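Eukaryotic translation initiation factor 4 gamma 5 (Trypanosoma cruzi, PDB 6OZU) probably acts as a trypanosomatid eIF4G-type scaffold in translation initiation, its all-helical MIF4G domain being the part expected to bind partner initiation factors such as the eIF4A helicase. Local coordinates at residues R5-E10 and N32-Q37; S72-I77 and R85-A90; H155-L160 and P199-V204. All coordinates share one frame; numbering follows the deposited sequence.

Contact 1 of 3, residues R5-E10 and N32-Q37; sequences RKLHNE and NLPIRQ. With SO4 (sulfate ion), chain F.
Sulfate oxygen O3 is gripped twice by Arg36: its NH1 gives a hydrogen bond of 3.2 Å to O3, which lies in the guanidinium plane at the group's edge, while its backbone N adds a weak one of 3.5 Å. A second oxygen, O1, takes a weak bond from the backbone N of Gln37. The ion, probably from the crystallisation liquor, sits where the chain makes an inverse gamma turn about Pro34, with a weak bond from Ile35 N to Leu33 O.

Between the segments the contact is mainly apolar. In Leu7, CG anti to the backbone N (chi1 -173°) swings the side chain round to the loop, and CD1 comes to 4.2 Å from Leu33 CB and 4.3 Å from Pro34 CD. Glu10 and Leu33 run past each other in opposite directions; the extended Glu10 chain sets OE1 3.4 Å from Leu33 CD2, a carboxylate brushing a methyl. No polar bond joins the two segments.

Beyond them, Arg36 NE forms a salt bridge with Glu81. Leu33 also packs on Val11 and Ile14, and Leu7 on Glu42 and Val46 of helix 40-53, so the loop between helices 23-31 and 40-53 lies against helix 6-17, from its first turn onward.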
ATOM      1  N   ARG A   5      25.410   1.295  11.247  1.00117.51           N
ATOM      2  CA  ARG A   5      24.607   1.918  12.296  1.00116.84           C
ATOM      3  C   ARG A   5      23.998   0.852  13.224  1.00119.43           C
ATOM      4  O   ARG A   5      23.452  -0.152  12.745  1.00117.74           O
ATOM      5  CB  ARG A   5      23.513   2.808  11.669  1.00115.39           C
ATOM      6  CG  ARG A   5      22.644   3.577  12.672  1.00125.95           C
ATOM      7  CD  ARG A   5      21.363   4.086  12.036  1.00129.53           C
ATOM      8  NE  ARG A   5      21.548   5.383  11.382  1.00132.83           N
ATOM      9  CZ  ARG A   5      21.728   5.553  10.075  1.00142.73           C
ATOM     10  NH1 ARG A   5      21.755   4.504   9.259  1.00130.66           N
ATOM     11  NH2 ARG A   5      21.883   6.770   9.573  1.00125.12           N
ATOM     12  N   LYS A   6      24.082   1.099  14.552  1.00115.63           N
ATOM     13  CA  LYS A   6      23.566   0.243  15.626  1.00114.50           C
ATOM     14  C   LYS A   6      22.030   0.105  15.568  1.00112.26           C
ATOM     15  O   LYS A   6      21.522  -1.026  15.527  1.00111.62           O
ATOM     16  CB  LYS A   6      24.026   0.766  17.001  1.00119.33           C
ATOM     17  N   LEU A   7      21.305   1.253  15.507  1.00103.18           N
ATOM     18  CA  LEU A   7      19.840   1.298  15.423  1.00 98.68           C
ATOM     19  C   LEU A   7      19.291   0.649  14.136  1.00 99.99           C
ATOM     20  O   LEU A   7      18.201   0.073  14.171  1.00 98.12           O
ATOM     21  CB  LEU A   7      19.331   2.737  15.578  1.00 97.21           C
ATOM     22  CG  LEU A   7      17.821   2.965  15.688  1.00 97.08           C
ATOM     23  CD1 LEU A   7      17.303   2.604  17.073  1.00 97.00           C
ATOM     24  CD2 LEU A   7      17.485   4.385  15.353  1.00 96.38           C
ATOM     25  N   HIS A   8      20.055   0.724  13.025  1.00 96.31           N
ATOM     26  CA  HIS A   8      19.712   0.146  11.718  1.00 93.78           C
ATOM     27  C   HIS A   8      19.571  -1.377  11.798  1.00 94.83           C
ATOM     28  O   HIS A   8      18.551  -1.928  11.372  1.00 91.49           O
ATOM     29  CB  HIS A   8      20.782   0.546  10.674  1.00 95.78           C
ATOM     30  CG  HIS A   8      20.625  -0.093   9.325  1.00 98.01           C
ATOM     31  ND1 HIS A   8      19.921   0.524   8.310  1.00 98.00           N
ATOM     32  CD2 HIS A   8      21.119  -1.265   8.859  1.00100.65           C
ATOM     33  CE1 HIS A   8      19.990  -0.295   7.271  1.00 96.73           C
ATOM     34  NE2 HIS A   8      20.688  -1.392   7.557  1.00 98.47           N
ATOM     35  N   ASN A   9      20.607  -2.046  12.334  1.00 93.28           N
ATOM     36  CA  ASN A   9      20.693  -3.506  12.446  1.00 92.91           C
ATOM     37  C   ASN A   9      19.662  -4.100  13.407  1.00 94.98           C
ATOM     38  O   ASN A   9      19.129  -5.178  13.127  1.00 93.50           O
ATOM     39  CB  ASN A   9      22.124  -3.938  12.821  1.00 94.57           C
ATOM     40  CG  ASN A   9      23.218  -3.450  11.889  1.00106.94           C
ATOM     41  OD1 ASN A   9      23.103  -3.495  10.665  1.00 98.84           O
ATOM     42  ND2 ASN A   9      24.319  -2.987  12.452  1.00102.84           N
ATOM     43  N   GLU A  10      19.378  -3.395  14.528  1.00 91.54           N
ATOM     44  CA  GLU A  10      18.412  -3.817  15.549  1.00 90.89           C
ATOM     45  C   GLU A  10      16.987  -3.910  14.982  1.00 91.40           C
ATOM     46  O   GLU A  10      16.261  -4.864  15.288  1.00 91.25           O
ATOM     47  CB  GLU A  10      18.481  -2.911  16.784  1.00 93.75           C
ATOM     48  CG  GLU A  10      19.657  -3.223  17.696  1.00110.43           C
ATOM     49  CD  GLU A  10      19.839  -2.330  18.911  1.00143.85           C
ATOM     50  OE1 GLU A  10      19.653  -1.098  18.785  1.00143.53           O
ATOM     51  OE2 GLU A  10      20.199  -2.861  19.987  1.00142.01           O
ATOM     52  N   ASN A  32      11.289  -0.650  23.063  1.00 79.49           N
ATOM     53  CA  ASN A  32      12.495  -0.644  23.901  1.00 81.93           C
ATOM     54  C   ASN A  32      13.704   0.010  23.205  1.00 84.11           C
ATOM     55  O   ASN A  32      14.724   0.229  23.856  1.00 87.42           O
ATOM     56  CB  ASN A  32      12.840  -2.060  24.421  1.00 86.95           C
ATOM     57  CG  ASN A  32      11.861  -2.637  25.423  1.00115.39           C
ATOM     58  OD1 ASN A  32      11.089  -1.928  26.089  1.00112.61           O
ATOM     59  ND2 ASN A  32      11.868  -3.954  25.548  1.00107.76           N
ATOM     60  N   LEU A  33      13.596   0.328  21.900  1.00 75.74           N
ATOM     61  CA  LEU A  33      14.672   1.013  21.180  1.00 74.69           C
ATOM     62  C   LEU A  33      14.617   2.521  21.500  1.00 77.58           C
ATOM     63  O   LEU A  33      13.514   3.055  21.682  1.00 75.67           O
ATOM     64  CB  LEU A  33      14.574   0.782  19.661  1.00 72.10           C
ATOM     65  CG  LEU A  33      14.839  -0.635  19.132  1.00 75.49           C
ATOM     66  CD1 LEU A  33      14.443  -0.732  17.686  1.00 72.52           C
ATOM     67  CD2 LEU A  33      16.301  -1.036  19.300  1.00 79.02           C
ATOM     68  N   PRO A  34      15.770   3.232  21.580  1.00 75.42           N
ATOM     69  CA  PRO A  34      15.722   4.666  21.902  1.00 75.39           C
ATOM     70  C   PRO A  34      15.433   5.556  20.688  1.00 79.37           C
ATOM     71  O   PRO A  34      16.305   6.294  20.233  1.00 81.69           O
ATOM     72  CB  PRO A  34      17.086   4.923  22.543  1.00 79.59           C
ATOM     73  CG  PRO A  34      17.980   3.926  21.940  1.00 84.67           C
ATOM     74  CD  PRO A  34      17.165   2.773  21.416  1.00 78.69           C
ATOM     75  N   ILE A  35      14.188   5.495  20.181  1.00 73.35           N
ATOM     76  CA  ILE A  35      13.741   6.244  19.004  1.00 71.39           C
ATOM     77  C   ILE A  35      13.605   7.735  19.320  1.00 77.15           C
ATOM     78  O   ILE A  35      14.068   8.550  18.521  1.00 78.48           O
ATOM     79  CB  ILE A  35      12.469   5.611  18.362  1.00 71.67           C
ATOM     80  CG1 ILE A  35      12.775   4.193  17.869  1.00 71.24           C
ATOM     81  CG2 ILE A  35      11.920   6.457  17.199  1.00 70.66           C
ATOM     82  CD1 ILE A  35      11.928   3.166  18.467  1.00 83.74           C
ATOM     83  N   ARG A  36      13.029   8.093  20.492  1.00 73.55           N
ATOM     84  CA  ARG A  36      12.880   9.498  20.933  1.00 73.35           C
ATOM     85  C   ARG A  36      14.223  10.215  21.108  1.00 77.30           C
ATOM     86  O   ARG A  36      14.287  11.430  20.941  1.00 76.81           O
ATOM     87  CB  ARG A  36      12.102   9.593  22.252  1.00 71.50           C
ATOM     88  CG  ARG A  36      10.612   9.380  22.106  1.00 64.01           C
ATOM     89  CD  ARG A  36       9.998   9.366  23.484  1.00 64.73           C
ATOM     90  NE  ARG A  36       8.596   8.971  23.449  1.00 69.30           N
ATOM     91  CZ  ARG A  36       8.183   7.712  23.491  1.00 80.04           C
ATOM     92  NH1 ARG A  36       9.063   6.719  23.537  1.00 71.07           N
ATOM     93  NH2 ARG A  36       6.887   7.431  23.459  1.00 63.12           N
ATOM     94  N   GLN A  37      15.274   9.462  21.458  1.00 75.52           N
ATOM     95  CA  GLN A  37      16.626   9.975  21.673  1.00 78.05           C
ATOM     96  C   GLN A  37      17.510   9.844  20.401  1.00 82.35           C
ATOM     97  O   GLN A  37      18.710  10.128  20.452  1.00 84.82           O
ATOM     98  CB  GLN A  37      17.264   9.272  22.888  1.00 81.54           C
ATOM     99  CG  GLN A  37      16.538   9.509  24.214  1.00 89.36           C
ATOM    100  CD  GLN A  37      17.033   8.566  25.293  1.00115.53           C
ATOM    101  OE1 GLN A  37      16.641   7.391  25.342  1.00111.57           O
ATOM    102  NE2 GLN A  37      17.917   9.045  26.176  1.00106.29           N
TER
HETATM  103  S   SO4 F 404      13.037   6.262  24.174  1.00145.40           S
HETATM  104  O1  SO4 F 404      14.133   7.097  23.681  1.00146.03           O
HETATM  105  O2  SO4 F 404      12.324   6.962  25.242  1.00146.13           O
HETATM  106  O3  SO4 F 404      12.108   5.980  23.073  1.00142.49           O
HETATM  107  O4  SO4 F 404      13.585   5.008  24.705  1.00147.06           O

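Contact 2 of 3, residues S72-I77 and R85-A90; sequences SLINDI and RFIRNA
Ile87 fills the apolar centre with two methyls that work in different places. Its CD1 comes within 3.8 Å of Ile77 CD1, the two side chains crossing at about a right angle, and within 4.1 Å of Leu73 CD1. Its CG2, anti to the backbone N, meets Ile74 CG2 at 3.7 Å. One isoleucine therefore touches three residues spread over the last turn of helix 63-76 and the residue just after it. Ile43 of helix 40-53 reaches the same apolar patch, packing on Ile87.

The segments belong to consecutive helices, 63-76 and 82-112, whose short segments here run roughly antiparallel (149° between their directions, axes 10.2 Å apart). Antiparallel packing of successive helices is characteristic of the HEAT-like, all-helical MIF4G fold.

Outward from the isoleucines, Arg88 reaches back with its chain extended from CG to NE, and Ile74 CB lies over one face of its guanidinium, toward the rim. Its NH1 bonds Ile77 O at 2.8 Å, nearly straight at 174° and in both the carbonyl and the guanidinium plane. NH2 bonds Ile74 O, also at 2.8 Å, but this bond is more bent (143°) and tilted from both planes. Two separate carbonyls thus fix the rotation of the guanidinium, and the partial negative charge expected at this C-terminal helix end would favour its positive charge. NH1 is also bonded to Gly84 O, just before Arg88's own segment.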
ATOM      1  N   SER A  72       2.387   0.126  15.819  1.00 58.76           N
ATOM      2  CA  SER A  72       2.854  -0.017  17.197  1.00 59.66           C
ATOM      3  C   SER A  72       3.764   1.162  17.597  1.00 62.71           C
ATOM      4  O   SER A  72       3.598   1.752  18.674  1.00 61.81           O
ATOM      5  CB  SER A  72       3.586  -1.347  17.353  1.00 62.86           C
ATOM      6  OG  SER A  72       4.111  -1.511  18.658  1.00 74.18           O
ATOM      7  N   LEU A  73       4.696   1.502  16.690  1.00 57.90           N
ATOM      8  CA  LEU A  73       5.679   2.566  16.810  1.00 57.56           C
ATOM      9  C   LEU A  73       5.012   3.939  16.914  1.00 60.80           C
ATOM     10  O   LEU A  73       5.426   4.717  17.756  1.00 61.62           O
ATOM     11  CB  LEU A  73       6.658   2.473  15.621  1.00 56.71           C
ATOM     12  CG  LEU A  73       7.732   3.540  15.430  1.00 61.58           C
ATOM     13  CD1 LEU A  73       8.670   3.610  16.620  1.00 63.54           C
ATOM     14  CD2 LEU A  73       8.538   3.256  14.165  1.00 61.83           C
ATOM     15  N   ILE A  74       3.966   4.219  16.113  1.00 56.57           N
ATOM     16  CA  ILE A  74       3.258   5.508  16.183  1.00 55.88           C
ATOM     17  C   ILE A  74       2.199   5.515  17.318  1.00 62.45           C
ATOM     18  O   ILE A  74       1.765   6.586  17.744  1.00 62.68           O
ATOM     19  CB  ILE A  74       2.697   6.026  14.825  1.00 56.64           C
ATOM     20  CG1 ILE A  74       1.681   5.086  14.194  1.00 54.32           C
ATOM     21  CG2 ILE A  74       3.830   6.358  13.845  1.00 57.92           C
ATOM     22  CD1 ILE A  74       0.782   5.807  13.218  1.00 55.98           C
ATOM     23  N   ASN A  75       1.814   4.333  17.833  1.00 61.27           N
ATOM     24  CA  ASN A  75       0.901   4.234  18.978  1.00 61.79           C
ATOM     25  C   ASN A  75       1.688   4.504  20.291  1.00 67.14           C
ATOM     26  O   ASN A  75       1.097   4.924  21.289  1.00 66.88           O
ATOM     27  CB  ASN A  75       0.219   2.868  19.027  1.00 59.07           C
ATOM     28  CG  ASN A  75      -0.978   2.694  18.112  1.00 84.37           C
ATOM     29  OD1 ASN A  75      -1.759   1.765  18.298  1.00 75.98           O
ATOM     30  ND2 ASN A  75      -1.163   3.543  17.097  1.00 75.70           N
ATOM     31  N   ASP A  76       3.019   4.246  20.270  1.00 64.45           N
ATOM     32  CA  ASP A  76       3.932   4.462  21.394  1.00 66.26           C
ATOM     33  C   ASP A  76       4.377   5.933  21.441  1.00 71.17           C
ATOM     34  O   ASP A  76       4.356   6.549  22.512  1.00 72.12           O
ATOM     35  CB  ASP A  76       5.151   3.508  21.322  1.00 68.66           C
ATOM     36  CG  ASP A  76       6.255   3.751  22.353  1.00 88.10           C
ATOM     37  OD1 ASP A  76       5.932   4.150  23.497  1.00 91.56           O
ATOM     38  OD2 ASP A  76       7.440   3.540  22.015  1.00 97.47           O
ATOM     39  N   ILE A  77       4.798   6.477  20.285  1.00 65.77           N
ATOM     40  CA  ILE A  77       5.269   7.845  20.182  1.00 65.26           C
ATOM     41  C   ILE A  77       4.189   8.638  19.466  1.00 67.57           C
ATOM     42  O   ILE A  77       4.071   8.561  18.241  1.00 63.54           O
ATOM     43  CB  ILE A  77       6.688   7.933  19.529  1.00 68.19           C
ATOM     44  CG1 ILE A  77       7.637   6.834  20.085  1.00 69.37           C
ATOM     45  CG2 ILE A  77       7.280   9.324  19.761  1.00 68.81           C
ATOM     46  CD1 ILE A  77       8.790   6.431  19.238  1.00 71.75           C
ATOM     47  N   ARG A  85       5.762  13.334  15.623  1.00 63.14           N
ATOM     48  CA  ARG A  85       5.431  14.180  14.478  1.00 61.69           C
ATOM     49  C   ARG A  85       6.415  13.880  13.350  1.00 64.87           C
ATOM     50  O   ARG A  85       5.981  13.697  12.204  1.00 64.11           O
ATOM     51  CB  ARG A  85       5.450  15.656  14.883  1.00 59.88           C
ATOM     52  CG  ARG A  85       4.686  16.570  13.931  1.00 70.71           C
ATOM     53  CD  ARG A  85       4.780  18.067  14.229  1.00 77.74           C
ATOM     54  NE  ARG A  85       6.065  18.511  14.788  1.00 89.00           N
ATOM     55  CZ  ARG A  85       6.307  18.634  16.088  1.00102.61           C
ATOM     56  NH1 ARG A  85       5.363  18.360  16.975  1.00 95.22           N
ATOM     57  NH2 ARG A  85       7.495  19.030  16.511  1.00 89.81           N
ATOM     58  N   PHE A  86       7.721  13.726  13.690  1.00 60.42           N
ATOM     59  CA  PHE A  86       8.763  13.398  12.717  1.00 59.22           C
ATOM     60  C   PHE A  86       8.539  12.055  12.049  1.00 64.56           C
ATOM     61  O   PHE A  86       8.654  11.992  10.826  1.00 66.48           O
ATOM     62  CB  PHE A  86      10.187  13.503  13.295  1.00 61.87           C
ATOM     63  CG  PHE A  86      11.256  13.282  12.248  1.00 61.96           C
ATOM     64  CD1 PHE A  86      11.640  14.313  11.399  1.00 63.99           C
ATOM     65  CD2 PHE A  86      11.827  12.026  12.068  1.00 62.06           C
ATOM     66  CE1 PHE A  86      12.597  14.101  10.405  1.00 64.70           C
ATOM     67  CE2 PHE A  86      12.770  11.808  11.061  1.00 65.20           C
ATOM     68  CZ  PHE A  86      13.160  12.853  10.246  1.00 63.99           C
ATOM     69  N   ILE A  87       8.244  10.980  12.831  1.00 59.77           N
ATOM     70  CA  ILE A  87       7.990   9.623  12.304  1.00 56.53           C
ATOM     71  C   ILE A  87       6.871   9.664  11.270  1.00 60.32           C
ATOM     72  O   ILE A  87       6.994   9.058  10.202  1.00 60.19           O
ATOM     73  CB  ILE A  87       7.696   8.572  13.422  1.00 58.44           C
ATOM     74  CG1 ILE A  87       8.919   8.331  14.319  1.00 60.18           C
ATOM     75  CG2 ILE A  87       7.247   7.239  12.811  1.00 56.04           C
ATOM     76  CD1 ILE A  87       8.618   7.574  15.630  1.00 63.13           C
ATOM     77  N   ARG A  88       5.782  10.381  11.604  1.00 56.94           N
ATOM     78  CA  ARG A  88       4.593  10.555  10.772  1.00 55.50           C
ATOM     79  C   ARG A  88       4.881  11.263   9.439  1.00 60.94           C
ATOM     80  O   ARG A  88       4.366  10.852   8.403  1.00 60.76           O
ATOM     81  CB  ARG A  88       3.496  11.264  11.566  1.00 52.67           C
ATOM     82  CG  ARG A  88       2.801  10.321  12.537  1.00 52.59           C
ATOM     83  CD  ARG A  88       2.055  11.070  13.610  1.00 50.02           C
ATOM     84  NE  ARG A  88       1.278  10.161  14.443  1.00 52.96           N
ATOM     85  CZ  ARG A  88       1.735   9.550  15.527  1.00 67.73           C
ATOM     86  NH1 ARG A  88       2.992   9.727  15.917  1.00 56.28           N
ATOM     87  NH2 ARG A  88       0.945   8.751  16.224  1.00 64.64           N
ATOM     88  N   ASN A  89       5.738  12.273   9.458  1.00 58.96           N
ATOM     89  CA  ASN A  89       6.144  12.992   8.255  1.00 59.16           C
ATOM     90  C   ASN A  89       7.136  12.174   7.439  1.00 64.15           C
ATOM     91  O   ASN A  89       7.183  12.341   6.219  1.00 65.34           O
ATOM     92  CB  ASN A  89       6.677  14.380   8.602  1.00 60.17           C
ATOM     93  CG  ASN A  89       5.583  15.300   9.073  1.00 84.97           C
ATOM     94  OD1 ASN A  89       4.604  15.587   8.364  1.00 78.53           O
ATOM     95  ND2 ASN A  89       5.707  15.754  10.295  1.00 81.31           N
ATOM     96  N   ALA A  90       7.890  11.253   8.094  1.00 59.60           N
ATOM     97  CA  ALA A  90       8.826  10.363   7.405  1.00 59.14           C
ATOM     98  C   ALA A  90       8.042   9.264   6.666  1.00 61.41           C
ATOM     99  O   ALA A  90       8.438   8.906   5.556  1.00 62.28           O
ATOM    100  CB  ALA A  90       9.814   9.764   8.383  1.00 60.93           C
TER

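Contact 3 of 3, residues H155-L160 and P199-V204; sequences HVLEWL and PKFRAV
Leu157 heads with its tip, the methyl CD1, for CE1 of Phe201, 4.0 Å away, while Val204 CG1 lies against the flank of the same methyl, 3.6 Å from CD1. All the touching across these two segments passes through that methyl. The leucine crosses both partners at about a right angle; they stand one helical turn apart on helix 194-208.

Torsions explain the meeting. In Leu157, CD1 is anti to CA (chi2 179°), which stretches the side chain straight out toward the other helix. Phe201 starts off less directly: its bond from the backbone does not aim at helix 150-162, but with CG anti to the backbone N (chi1 -171°) the ring swings round until CE1 reaches the leucine. Val204 already faces the contact and needs only its CG1 branch. The nearest backbones, at Leu157 and Val204, remain 8.7 Å apart between CA atoms.

This is interhelical core packing within the all-helical MIF4G domain, joining helix 150-162 to helix 194-208. Helix 173-186, between the two in sequence, closes in on the same spot: Leu182 packs on both Leu157 and Phe201. From helix 118-144, Phe143 adds a further ring beside Phe201. Small and purely hydrocarbon, the contact has no directional bond to set the rotation of any group and relies on close fit and the exclusion of water.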
ATOM      1  N   HIS A 155      -4.523   8.567  -6.043  1.00 46.46           N
ATOM      2  CA  HIS A 155      -3.506   8.911  -7.061  0.50 47.06           C
ATOM      3  C   HIS A 155      -2.912   7.675  -7.717  1.00 50.08           C
ATOM      4  O   HIS A 155      -2.667   7.695  -8.923  1.00 52.58           O
ATOM      5  CB  HIS A 155      -2.376   9.810  -6.496  0.50 49.15           C
ATOM      6  CG  HIS A 155      -1.441  10.382  -7.538  0.50 53.54           C
ATOM      7  ND1 HIS A 155      -1.474  11.726  -7.881  0.50 56.94           N
ATOM      8  CD2 HIS A 155      -0.448   9.784  -8.243  0.50 54.46           C
ATOM      9  CE1 HIS A 155      -0.527  11.890  -8.794  0.50 56.61           C
ATOM     10  NE2 HIS A 155       0.108  10.748  -9.052  0.50 55.53           N
ATOM     11  N   VAL A 156      -2.691   6.585  -6.949  1.00 43.31           N
ATOM     12  CA  VAL A 156      -2.142   5.342  -7.504  1.00 42.27           C
ATOM     13  C   VAL A 156      -3.166   4.710  -8.460  1.00 49.72           C
ATOM     14  O   VAL A 156      -2.801   4.341  -9.583  1.00 50.34           O
ATOM     15  CB  VAL A 156      -1.689   4.331  -6.416  1.00 44.80           C
ATOM     16  CG1 VAL A 156      -1.484   2.926  -6.999  1.00 43.99           C
ATOM     17  CG2 VAL A 156      -0.443   4.806  -5.693  1.00 44.43           C
ATOM     18  N   LEU A 157      -4.452   4.603  -8.009  1.00 46.70           N
ATOM     19  CA  LEU A 157      -5.579   4.054  -8.776  1.00 45.88           C
ATOM     20  C   LEU A 157      -5.869   4.851 -10.049  1.00 48.86           C
ATOM     21  O   LEU A 157      -6.276   4.270 -11.051  1.00 47.06           O
ATOM     22  CB  LEU A 157      -6.841   3.910  -7.903  1.00 46.23           C
ATOM     23  CG  LEU A 157      -6.767   2.874  -6.774  1.00 50.36           C
ATOM     24  CD1 LEU A 157      -8.034   2.844  -5.982  1.00 51.22           C
ATOM     25  CD2 LEU A 157      -6.470   1.507  -7.308  1.00 52.19           C
ATOM     26  N   GLU A 158      -5.607   6.163 -10.027  1.00 47.05           N
ATOM     27  CA  GLU A 158      -5.734   7.039 -11.193  1.00 48.16           C
ATOM     28  C   GLU A 158      -4.818   6.544 -12.319  1.00 51.32           C
ATOM     29  O   GLU A 158      -5.337   6.252 -13.387  1.00 51.02           O
ATOM     30  CB  GLU A 158      -5.386   8.480 -10.845  1.00 51.12           C
ATOM     31  CG  GLU A 158      -6.502   9.247 -10.163  1.00 70.06           C
ATOM     32  CD  GLU A 158      -6.277  10.746 -10.172  1.00101.04           C
ATOM     33  OE1 GLU A 158      -6.091  11.309 -11.277  1.00 85.48           O
ATOM     34  OE2 GLU A 158      -6.275  11.353  -9.074  1.00101.16           O
ATOM     35  N   TRP A 159      -3.492   6.379 -12.077  1.00 47.16           N
ATOM     36  CA  TRP A 159      -2.584   5.890 -13.119  1.00 47.49           C
ATOM     37  C   TRP A 159      -2.716   4.397 -13.360  1.00 51.07           C
ATOM     38  O   TRP A 159      -2.541   3.943 -14.487  1.00 52.00           O
ATOM     39  CB  TRP A 159      -1.119   6.303 -12.898  1.00 47.10           C
ATOM     40  CG  TRP A 159      -0.468   5.828 -11.630  1.00 47.32           C
ATOM     41  CD1 TRP A 159      -0.201   6.581 -10.519  1.00 50.53           C
ATOM     42  CD2 TRP A 159       0.162   4.543 -11.411  1.00 45.83           C
ATOM     43  NE1 TRP A 159       0.526   5.842  -9.608  1.00 49.59           N
ATOM     44  CE2 TRP A 159       0.733   4.575 -10.117  1.00 49.58           C
ATOM     45  CE3 TRP A 159       0.323   3.382 -12.194  1.00 45.79           C
ATOM     46  CZ2 TRP A 159       1.412   3.473  -9.575  1.00 46.90           C
ATOM     47  CZ3 TRP A 159       0.988   2.292 -11.651  1.00 45.83           C
ATOM     48  CH2 TRP A 159       1.527   2.346 -10.360  1.00 46.10           C
ATOM     49  N   LEU A 160      -3.069   3.631 -12.323  1.00 45.83           N
ATOM     50  CA  LEU A 160      -3.259   2.183 -12.433  1.00 43.11           C
ATOM     51  C   LEU A 160      -4.418   1.841 -13.368  1.00 46.54           C
ATOM     52  O   LEU A 160      -4.291   0.908 -14.165  1.00 45.62           O
ATOM     53  CB  LEU A 160      -3.479   1.595 -11.035  1.00 42.11           C
ATOM     54  CG  LEU A 160      -3.274   0.096 -10.848  1.00 44.76           C
ATOM     55  CD1 LEU A 160      -1.783  -0.259 -10.834  1.00 45.07           C
ATOM     56  CD2 LEU A 160      -3.914  -0.361  -9.563  1.00 41.33           C
ATOM     57  N   PRO A 199     -15.512   1.663   4.046  1.00 46.32           N
ATOM     58  CA  PRO A 199     -16.182   2.857   3.491  1.00 46.57           C
ATOM     59  C   PRO A 199     -15.221   3.871   2.874  1.00 50.16           C
ATOM     60  O   PRO A 199     -15.630   4.592   1.961  1.00 51.00           O
ATOM     61  CB  PRO A 199     -16.903   3.451   4.702  1.00 49.08           C
ATOM     62  CG  PRO A 199     -17.045   2.287   5.646  1.00 53.79           C
ATOM     63  CD  PRO A 199     -15.758   1.574   5.500  1.00 48.33           C
ATOM     64  N   LYS A 200     -13.949   3.916   3.352  1.00 45.03           N
ATOM     65  CA  LYS A 200     -12.901   4.812   2.854  1.00 44.00           C
ATOM     66  C   LYS A 200     -12.466   4.416   1.440  1.00 48.89           C
ATOM     67  O   LYS A 200     -12.247   5.298   0.605  1.00 51.02           O
ATOM     68  CB  LYS A 200     -11.693   4.824   3.795  1.00 45.45           C
ATOM     69  CG  LYS A 200     -11.766   5.784   4.956  1.00 49.06           C
ATOM     70  CD  LYS A 200     -10.521   5.639   5.839  1.00 58.01           C
ATOM     71  CE  LYS A 200     -10.232   6.842   6.703  1.00 84.48           C
ATOM     72  NZ  LYS A 200      -9.209   7.762   6.101  1.00 97.59           N
ATOM     73  N   PHE A 201     -12.321   3.103   1.178  1.00 45.00           N
ATOM     74  CA  PHE A 201     -11.931   2.578  -0.139  1.00 44.63           C
ATOM     75  C   PHE A 201     -13.059   2.750  -1.141  1.00 49.56           C
ATOM     76  O   PHE A 201     -12.803   3.033  -2.305  1.00 50.34           O
ATOM     77  CB  PHE A 201     -11.501   1.107  -0.044  1.00 45.71           C
ATOM     78  CG  PHE A 201     -10.881   0.551  -1.309  1.00 46.57           C
ATOM     79  CD1 PHE A 201      -9.627   0.989  -1.747  1.00 48.37           C
ATOM     80  CD2 PHE A 201     -11.523  -0.447  -2.036  1.00 47.60           C
ATOM     81  CE1 PHE A 201      -9.056   0.473  -2.917  1.00 47.58           C
ATOM     82  CE2 PHE A 201     -10.940  -0.974  -3.196  1.00 49.46           C
ATOM     83  CZ  PHE A 201      -9.704  -0.518  -3.623  1.00 46.50           C
ATOM     84  N   ARG A 202     -14.310   2.604  -0.678  1.00 46.28           N
ATOM     85  CA  ARG A 202     -15.526   2.791  -1.485  1.00 45.98           C
ATOM     86  C   ARG A 202     -15.599   4.248  -1.967  1.00 48.21           C
ATOM     87  O   ARG A 202     -15.915   4.487  -3.130  1.00 48.70           O
ATOM     88  CB  ARG A 202     -16.776   2.385  -0.681  1.00 44.82           C
ATOM     89  CG  ARG A 202     -18.065   2.476  -1.455  1.00 53.36           C
ATOM     90  CD  ARG A 202     -19.279   2.348  -0.558  1.00 58.73           C
ATOM     91  NE  ARG A 202     -20.528   2.311  -1.317  1.00 63.59           N
ATOM     92  CZ  ARG A 202     -21.239   3.355  -1.730  1.00 74.55           C
ATOM     93  NH1 ARG A 202     -20.791   4.588  -1.544  1.00 68.59           N
ATOM     94  NH2 ARG A 202     -22.382   3.170  -2.378  1.00 58.42           N
ATOM     95  N   ALA A 203     -15.273   5.195  -1.078  1.00 43.70           N
ATOM     96  CA  ALA A 203     -15.220   6.637  -1.336  1.00 44.67           C
ATOM     97  C   ALA A 203     -14.206   6.994  -2.437  1.00 51.57           C
ATOM     98  O   ALA A 203     -14.491   7.857  -3.267  1.00 54.26           O
ATOM     99  CB  ALA A 203     -14.870   7.374  -0.058  1.00 45.22           C
ATOM    100  N   VAL A 204     -13.033   6.321  -2.436  1.00 47.38           N
ATOM    101  CA  VAL A 204     -11.945   6.463  -3.414  1.00 46.95           C
ATOM    102  C   VAL A 204     -12.455   6.055  -4.799  1.00 51.52           C
ATOM    103  O   VAL A 204     -12.237   6.782  -5.771  1.00 53.24           O
ATOM    104  CB  VAL A 204     -10.681   5.669  -2.969  1.00 49.67           C
ATOM    105  CG1 VAL A 204      -9.661   5.504  -4.102  1.00 49.53           C
ATOM    106  CG2 VAL A 204     -10.031   6.349  -1.787  1.00 49.13           C
TER

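Overall arrangement
Contacts 1 and 2 adjoin, their centres 14 Å apart: Ile35 packs on Leu73 and Ile77, joining the loop of the first to the helix end of the second, and Arg36 approaches Asp76 in a long, weak ion pair. Contact 3 lies on the opposite side of the chain's centre from contact 1, about 24 Å away between nearest atoms, and about 12 Å from contact 2. Contact 1 is peripheral and partly exposed, with a carboxylate and a bound sulfate beside its leucines. Contact 2 is buried yet combines hydrocarbon with carbonyl-bound arginine at a helix end. Contact 3, nearest the centre, is buried and wholly apolar. Helix 40-53 borders both 1 and 2.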